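Local coordinates for acetate CoA-transferase subunit beta (Escherichia coli DH5[alpha], PDB 5DBN), which catalyses the transfer of coenzyme A from acetyl-CoA to acetoacetate and other short-chain fatty acids, through a covalent enzyme-CoA intermediate, at residues D2-I7 with A138-A143; Q102-A107 with R152-P157. All blocks are in the same frame, centred on the assembly; numbering follows the deposited sequence.

Overall arrangement
Helix 3-12 at the N terminus starts the chain. Contact 1 brings its first turns against residues 138-143, where strand 135-138 leaves the main mixed sheet. This closes a loop of 130 residues. Strand 102-104 lies within that loop and belongs to a small three-stranded sheet with strands 109-110 and 150-151. Its partner, 152-157, comes only after contact 1 has closed. The two contacts therefore cross along the chain. Contact 2 closes a loop of 44 residues and ties the small sheet to the loop after strand 150-151. The contact centres are about 18 Å apart. They meet through packing, with Met139 SD 4.3 Å from Gln102 N.

Contact 1. Residues D2-I7 with A138-A143; sequences DAKQRI and AMEHCA
Ala138 meets Ile7 where a helix packs on the main sheet of this Rossmann-like alpha/beta fold. Ala138 ends strand 135-138, hydrogen-bonded through its backbone to Leu98, and points its methyl at helix 3-12. Ala138 CB lies 3.7 Å from Ile7 CG2, methyl against methyl. Ile7 CG2 is anti to its own backbone N, while CG1 lies beside that N (chi1 -64°), and the two branches reach successive residues. CG2 rests on Ala138. Ile7 CD1 extends to the backbone of Met139, 3.4 Å from Met139 O. Met139 CB points away from the helix, and its side chain packs on Leu167 and Ile150. Ile7 also touches Val168, whose backbone bonds to Met139. With an alanine here both branches go, and a gap would probably open between the helix and the strand end, with the Ala138 methyl left without its partner. Glu140 is the last residue of its segment to touch the helix and is partly exposed. Its extended chain brings the carboxylate beside Lys4, but the charges stay apart, with Lys4 NZ 4.7 Å from Glu140 OE2. The salt bridge of Glu140 is made by OE1 with Lys144. Towards Lys4 the nearer approach is by carbon, Lys4 CE lying 3.6 Å from Glu140 OE2.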
ATOM      1  N   ASP B   2      19.179  13.609  36.276  1.00 60.68           N
ATOM      2  CA  ASP B   2      20.294  13.714  35.344  1.00 59.19           C
ATOM      3  C   ASP B   2      20.579  12.346  34.714  1.00 56.35           C
ATOM      4  O   ASP B   2      21.221  12.256  33.667  1.00 54.92           O
ATOM      5  CB  ASP B   2      21.534  14.258  36.056  1.00 60.46           C
ATOM      6  CG  ASP B   2      22.683  14.543  35.104  1.00 59.03           C
ATOM      7  OD1 ASP B   2      22.424  14.856  33.923  1.00 57.08           O
ATOM      8  OD2 ASP B   2      23.849  14.462  35.542  1.00 60.27           O
ATOM      9  N   ALA B   3      20.104  11.286  35.365  1.00 55.21           N
ATOM     10  CA  ALA B   3      20.271   9.926  34.858  1.00 52.34           C
ATOM     11  C   ALA B   3      19.717   9.809  33.446  1.00 50.40           C
ATOM     12  O   ALA B   3      20.396   9.321  32.545  1.00 48.94           O
ATOM     13  CB  ALA B   3      19.592   8.926  35.775  1.00 51.30           C
ATOM     14  N   LYS B   4      18.473  10.242  33.272  1.00 50.88           N
ATOM     15  CA  LYS B   4      17.825  10.235  31.966  1.00 49.59           C
ATOM     16  C   LYS B   4      18.658  11.004  30.945  1.00 49.24           C
ATOM     17  O   LYS B   4      18.734  10.623  29.777  1.00 47.54           O
ATOM     18  CB  LYS B   4      16.431  10.851  32.060  1.00 50.76           C
ATOM     19  CG  LYS B   4      15.481  10.111  32.982  1.00 51.28           C
ATOM     20  CD  LYS B   4      14.100  10.747  32.965  1.00 52.27           C
ATOM     21  CE  LYS B   4      13.192  10.147  34.024  1.00 53.15           C
ATOM     22  NZ  LYS B   4      11.838  10.769  34.015  1.00 54.03           N
ATOM     23  N   GLN B   5      19.284  12.086  31.397  1.00 50.77           N
ATOM     24  CA  GLN B   5      20.087  12.925  30.517  1.00 50.49           C
ATOM     25  C   GLN B   5      21.392  12.239  30.120  1.00 48.48           C
ATOM     26  O   GLN B   5      21.819  12.351  28.972  1.00 47.83           O
ATOM     27  CB  GLN B   5      20.374  14.273  31.181  1.00 54.57           C
ATOM     28  CG  GLN B   5      19.137  15.150  31.322  1.00 56.67           C
ATOM     29  CD  GLN B   5      19.421  16.470  32.014  1.00 61.44           C
ATOM     30  OE1 GLN B   5      20.425  16.618  32.714  1.00 63.85           O
ATOM     31  NE2 GLN B   5      18.534  17.439  31.819  1.00 62.88           N
ATOM     32  N   ARG B   6      22.024  11.529  31.050  1.00 48.01           N
ATOM     33  CA  ARG B   6      23.227  10.780  30.700  1.00 47.56           C
ATOM     34  C   ARG B   6      22.879   9.656  29.726  1.00 43.67           C
ATOM     35  O   ARG B   6      23.608   9.415  28.764  1.00 43.51           O
ATOM     36  CB  ARG B   6      23.938  10.217  31.940  1.00 50.45           C
ATOM     37  CG  ARG B   6      24.517  11.280  32.875  1.00 55.21           C
ATOM     38  CD  ARG B   6      25.121  10.676  34.150  1.00 57.78           C
ATOM     39  NE  ARG B   6      24.173   9.982  35.023  1.00 58.32           N
ATOM     40  CZ  ARG B   6      23.527  10.548  36.040  1.00 60.53           C
ATOM     41  NH1 ARG B   6      23.718  11.829  36.336  1.00 63.38           N
ATOM     42  NH2 ARG B   6      22.696   9.826  36.780  1.00 59.82           N
ATOM     43  N   ILE B   7      21.772   8.966  29.980  1.00 40.56           N
ATOM     44  CA  ILE B   7      21.292   7.930  29.073  1.00 36.94           C
ATOM     45  C   ILE B   7      21.058   8.512  27.679  1.00 36.34           C
ATOM     46  O   ILE B   7      21.578   8.000  26.688  1.00 35.96           O
ATOM     47  CB  ILE B   7      19.994   7.280  29.594  1.00 34.45           C
ATOM     48  CG1 ILE B   7      20.266   6.551  30.911  1.00 33.89           C
ATOM     49  CG2 ILE B   7      19.419   6.307  28.564  1.00 31.63           C
ATOM     50  CD1 ILE B   7      19.020   6.147  31.662  1.00 33.06           C
ATOM     51  N   ALA B 138      16.380   2.745  25.872  1.00 27.82           N
ATOM     52  CA  ALA B 138      16.852   3.748  26.820  1.00 29.15           C
ATOM     53  C   ALA B 138      16.016   3.612  28.080  1.00 31.44           C
ATOM     54  O   ALA B 138      14.815   3.880  28.073  1.00 32.45           O
ATOM     55  CB  ALA B 138      16.736   5.142  26.236  1.00 28.36           C
ATOM     56  N   MET B 139      16.658   3.195  29.165  1.00 32.53           N
ATOM     57  CA  MET B 139      15.932   2.809  30.362  1.00 34.06           C
ATOM     58  C   MET B 139      16.743   3.004  31.640  1.00 35.35           C
ATOM     59  O   MET B 139      17.961   2.869  31.626  1.00 34.59           O
ATOM     60  CB  MET B 139      15.562   1.333  30.205  1.00 34.26           C
ATOM     61  CG  MET B 139      14.475   0.807  31.089  1.00 35.49           C
ATOM     62  SD  MET B 139      14.219  -0.950  30.760  1.00 49.56           S
ATOM     63  CE  MET B 139      15.721  -1.658  31.439  1.00 32.63           C
ATOM     64  N   GLU B 140      16.070   3.306  32.748  1.00 37.13           N
ATOM     65  CA  GLU B 140      16.742   3.305  34.043  1.00 39.86           C
ATOM     66  C   GLU B 140      17.051   1.856  34.396  1.00 37.07           C
ATOM     67  O   GLU B 140      16.334   0.952  33.974  1.00 35.65           O
ATOM     68  CB  GLU B 140      15.894   3.978  35.123  1.00 45.62           C
ATOM     69  CG  GLU B 140      15.671   5.468  34.889  1.00 50.66           C
ATOM     70  CD  GLU B 140      14.847   6.122  35.984  1.00 56.11           C
ATOM     71  OE1 GLU B 140      14.522   5.439  36.981  1.00 58.56           O
ATOM     72  OE2 GLU B 140      14.530   7.324  35.852  1.00 57.68           O
ATOM     73  N   HIS B 141      18.115   1.623  35.154  1.00 36.06           N
ATOM     74  CA  HIS B 141      18.536   0.255  35.425  1.00 35.52           C
ATOM     75  C   HIS B 141      17.499  -0.493  36.265  1.00 35.55           C
ATOM     76  O   HIS B 141      17.154  -1.635  35.962  1.00 33.73           O
ATOM     77  CB  HIS B 141      19.893   0.232  36.125  1.00 35.82           C
ATOM     78  CG  HIS B 141      20.654  -1.038  35.904  1.00 35.55           C
ATOM     79  ND1 HIS B 141      21.616  -1.167  34.926  1.00 35.10           N
ATOM     80  CD2 HIS B 141      20.579  -2.242  36.519  1.00 35.55           C
ATOM     81  CE1 HIS B 141      22.111  -2.391  34.958  1.00 34.99           C
ATOM     82  NE2 HIS B 141      21.498  -3.065  35.914  1.00 35.34           N
ATOM     83  N   CYS B 142      17.012   0.158  37.319  1.00 36.39           N
ATOM     84  CA  CYS B 142      16.033  -0.444  38.222  1.00 37.05           C
ATOM     85  C   CYS B 142      14.759   0.393  38.286  1.00 37.12           C
ATOM     86  O   CYS B 142      14.773   1.588  37.987  1.00 36.89           O
ATOM     87  CB  CYS B 142      16.625  -0.602  39.623  1.00 38.58           C
ATOM     88  SG  CYS B 142      18.084  -1.658  39.688  1.00 40.45           S
ATOM     89  N   ALA B 143      13.660  -0.238  38.688  1.00 37.18           N
ATOM     90  CA  ALA B 143      12.383   0.457  38.818  1.00 36.38           C
ATOM     91  C   ALA B 143      12.382   1.339  40.059  1.00 39.08           C
ATOM     92  O   ALA B 143      13.325   1.315  40.849  1.00 40.25           O
ATOM     93  CB  ALA B 143      11.242  -0.541  38.877  1.00 36.03           C
TER

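Contact 2. Residues Q102-A107 with R152-P157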
ATOM      1  N   GLN B 102      11.024  -3.802  30.812  1.00 28.15           N
ATOM      2  CA  GLN B 102      11.883  -4.957  31.037  1.00 27.85           C
ATOM      3  C   GLN B 102      12.610  -5.394  29.766  1.00 27.68           C
ATOM      4  O   GLN B 102      12.074  -5.300  28.660  1.00 25.97           O
ATOM      5  CB  GLN B 102      11.065  -6.127  31.594  1.00 28.32           C
ATOM      6  CG  GLN B 102      10.506  -5.875  32.985  1.00 29.79           C
ATOM      7  CD  GLN B 102       9.789  -7.072  33.569  1.00 29.95           C
ATOM      8  OE1 GLN B 102       9.421  -8.007  32.859  1.00 28.61           O
ATOM      9  NE2 GLN B 102       9.592  -7.046  34.882  1.00 31.27           N
ATOM     10  N   VAL B 103      13.838  -5.870  29.951  1.00 28.22           N
ATOM     11  CA  VAL B 103      14.628  -6.481  28.887  1.00 27.72           C
ATOM     12  C   VAL B 103      15.326  -7.694  29.489  1.00 28.73           C
ATOM     13  O   VAL B 103      15.654  -7.680  30.675  1.00 30.14           O
ATOM     14  CB  VAL B 103      15.666  -5.496  28.298  1.00 28.11           C
ATOM     15  CG1 VAL B 103      16.478  -6.160  27.191  1.00 26.94           C
ATOM     16  CG2 VAL B 103      14.980  -4.243  27.776  1.00 27.49           C
ATOM     17  N   ASP B 104      15.544  -8.742  28.697  1.00 28.73           N
ATOM     18  CA  ASP B 104      16.216  -9.933  29.215  1.00 31.00           C
ATOM     19  C   ASP B 104      17.340 -10.454  28.322  1.00 31.48           C
ATOM     20  O   ASP B 104      17.585  -9.934  27.232  1.00 30.98           O
ATOM     21  CB  ASP B 104      15.197 -11.054  29.471  1.00 32.95           C
ATOM     22  CG  ASP B 104      14.422 -11.457  28.226  1.00 34.36           C
ATOM     23  OD1 ASP B 104      14.941 -11.312  27.099  1.00 34.57           O
ATOM     24  OD2 ASP B 104      13.282 -11.944  28.381  1.00 35.73           O
ATOM     25  N   GLU B 105      18.022 -11.483  28.818  1.00 32.62           N
ATOM     26  CA  GLU B 105      19.200 -12.043  28.165  1.00 34.04           C
ATOM     27  C   GLU B 105      18.898 -12.576  26.766  1.00 34.67           C
ATOM     28  O   GLU B 105      19.798 -12.685  25.933  1.00 35.23           O
ATOM     29  CB  GLU B 105      19.787 -13.167  29.028  1.00 35.54           C
ATOM     30  CG  GLU B 105      18.838 -14.340  29.239  1.00 36.18           C
ATOM     31  CD  GLU B 105      19.315 -15.310  30.306  1.00 38.26           C
ATOM     32  OE1 GLU B 105      19.902 -14.859  31.313  1.00 39.24           O
ATOM     33  OE2 GLU B 105      19.093 -16.529  30.139  1.00 39.47           O
ATOM     34  N   GLU B 106      17.635 -12.906  26.514  1.00 35.33           N
ATOM     35  CA  GLU B 106      17.212 -13.381  25.201  1.00 36.68           C
ATOM     36  C   GLU B 106      16.809 -12.218  24.297  1.00 34.04           C
ATOM     37  O   GLU B 106      16.193 -12.421  23.249  1.00 34.19           O
ATOM     38  CB  GLU B 106      16.053 -14.370  25.338  1.00 40.59           C
ATOM     39  CG  GLU B 106      16.399 -15.612  26.144  1.00 44.96           C
ATOM     40  CD  GLU B 106      17.488 -16.449  25.492  1.00 48.51           C
ATOM     41  OE1 GLU B 106      17.514 -16.527  24.246  1.00 49.14           O
ATOM     42  OE2 GLU B 106      18.322 -17.024  26.226  1.00 50.75           O
ATOM     43  N   ALA B 107      17.156 -11.006  24.718  1.00 32.30           N
ATOM     44  CA  ALA B 107      16.888  -9.787  23.956  1.00 31.17           C
ATOM     45  C   ALA B 107      15.395  -9.528  23.755  1.00 30.01           C
ATOM     46  O   ALA B 107      15.010  -8.753  22.878  1.00 29.14           O
ATOM     47  CB  ALA B 107      17.599  -9.846  22.601  1.00 31.17           C
ATOM     48  N   ARG B 152      16.360 -12.353  33.576  1.00 35.14           N
ATOM     49  CA  ARG B 152      16.619 -13.572  32.816  1.00 36.70           C
ATOM     50  C   ARG B 152      15.519 -13.794  31.790  1.00 36.11           C
ATOM     51  O   ARG B 152      15.772 -14.235  30.671  1.00 35.78           O
ATOM     52  CB  ARG B 152      16.722 -14.783  33.742  1.00 40.70           C
ATOM     53  CG  ARG B 152      17.964 -14.790  34.611  1.00 44.18           C
ATOM     54  CD  ARG B 152      18.006 -16.018  35.501  1.00 48.52           C
ATOM     55  NE  ARG B 152      19.233 -16.075  36.289  1.00 51.66           N
ATOM     56  CZ  ARG B 152      19.581 -17.100  37.062  1.00 54.68           C
ATOM     57  NH1 ARG B 152      18.790 -18.158  37.165  1.00 55.50           N
ATOM     58  NH2 ARG B 152      20.723 -17.064  37.736  1.00 56.28           N
ATOM     59  N   ARG B 153      14.291 -13.489  32.194  1.00 36.63           N
ATOM     60  CA  ARG B 153      13.129 -13.627  31.330  1.00 37.47           C
ATOM     61  C   ARG B 153      12.087 -12.607  31.754  1.00 35.03           C
ATOM     62  O   ARG B 153      11.758 -12.511  32.936  1.00 35.76           O
ATOM     63  CB  ARG B 153      12.559 -15.045  31.406  1.00 42.65           C
ATOM     64  CG  ARG B 153      11.284 -15.269  30.593  1.00 46.38           C
ATOM     65  CD  ARG B 153      11.489 -14.956  29.117  1.00 48.83           C
ATOM     66  NE  ARG B 153      10.363 -15.390  28.288  1.00 52.03           N
ATOM     67  CZ  ARG B 153       9.270 -14.670  28.049  1.00 53.61           C
ATOM     68  NH1 ARG B 153       9.127 -13.458  28.572  1.00 53.60           N
ATOM     69  NH2 ARG B 153       8.311 -15.165  27.277  1.00 54.95           N
ATOM     70  N   CYS B 154      11.577 -11.842  30.794  1.00 32.34           N
ATOM     71  CA  CYS B 154      10.556 -10.844  31.083  1.00 31.28           C
ATOM     72  C   CYS B 154       9.341 -11.519  31.711  1.00 32.56           C
ATOM     73  O   CYS B 154       8.912 -12.578  31.256  1.00 33.23           O
ATOM     74  CB  CYS B 154      10.149 -10.102  29.810  1.00 29.23           C
ATOM     75  SG  CYS B 154      11.445  -9.057  29.102  1.00 30.94           S
ATOM     76  N   THR B 155       8.797 -10.908  32.760  1.00 33.38           N
ATOM     77  CA  THR B 155       7.603 -11.438  33.413  1.00 36.45           C
ATOM     78  C   THR B 155       6.375 -10.690  32.903  1.00 35.25           C
ATOM     79  O   THR B 155       5.257 -11.197  32.973  1.00 36.52           O
ATOM     80  CB  THR B 155       7.693 -11.330  34.955  1.00 41.02           C
ATOM     81  OG1 THR B 155       6.575 -11.999  35.553  1.00 44.94           O
ATOM     82  CG2 THR B 155       7.718  -9.881  35.403  1.00 41.35           C
ATOM     83  N   MET B 156       6.595  -9.484  32.389  1.00 33.30           N
ATOM     84  CA  MET B 156       5.520  -8.684  31.817  1.00 32.79           C
ATOM     85  C   MET B 156       5.305  -9.065  30.352  1.00 30.84           C
ATOM     86  O   MET B 156       6.199  -9.635  29.725  1.00 30.50           O
ATOM     87  CB  MET B 156       5.835  -7.193  31.936  1.00 33.10           C
ATOM     88  CG  MET B 156       6.040  -6.711  33.362  1.00 30.70           C
ATOM     89  SD  MET B 156       6.350  -4.935  33.446  1.00 57.86           S
ATOM     90  CE  MET B 156       6.626  -4.718  35.199  1.00 36.92           C
ATOM     91  N   PRO B 157       4.119  -8.753  29.801  1.00 29.82           N
ATOM     92  CA  PRO B 157       3.823  -9.083  28.401  1.00 29.27           C
ATOM     93  C   PRO B 157       4.824  -8.478  27.419  1.00 28.22           C
ATOM     94  O   PRO B 157       5.117  -7.282  27.479  1.00 28.36           O
ATOM     95  CB  PRO B 157       2.425  -8.491  28.189  1.00 29.90           C
ATOM     96  CG  PRO B 157       1.828  -8.433  29.550  1.00 31.23           C
ATOM     97  CD  PRO B 157       2.963  -8.134  30.473  1.00 30.82           C
TER
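Gln102 and Asp104 use their side chains to accept backbone N-H groups from the loop 152-157. They stand at the two ends of strand 102-104, the middle strand of a small three-stranded mixed sheet, and both point at the loop. Gln102 OE1 takes two bonds. Thr155 N is 3.0 Å from Gln102 OE1 and lies in the carbonyl plane. Met156 N is 3.2 Å from Gln102 OE1, with a straighter N-H line (166°) but raised above that plane. Two donors grip one oxygen, which probably limits the amide's rotation. Thr155 CG2 lies 3.4 Å from Gln102 NE2, and the Met156 chain crosses the glutamine at about a right angle.

Asp104 divides its carboxylate. Asp104 OD2 accepts Cys154 N at 3.0 Å through its anti lone pair. Asp104 OD1 accepts Asn108 N, just beyond the segment, and weakly Glu106 N within it. CG sits between the backbone N and the carbonyl carbon (chi1 59°), the torsion in which Asp104 OD2 reaches Cys154 N while Asp104 OD1 reaches the turn. Asp104 also starts this type I turn, closed by Ala107 N to Asp104 O.

Glu105 forms its salt bridge with Arg202. Its chain passes obliquely by Arg152. There Glu105 CG lies 3.4 Å from Arg152 O.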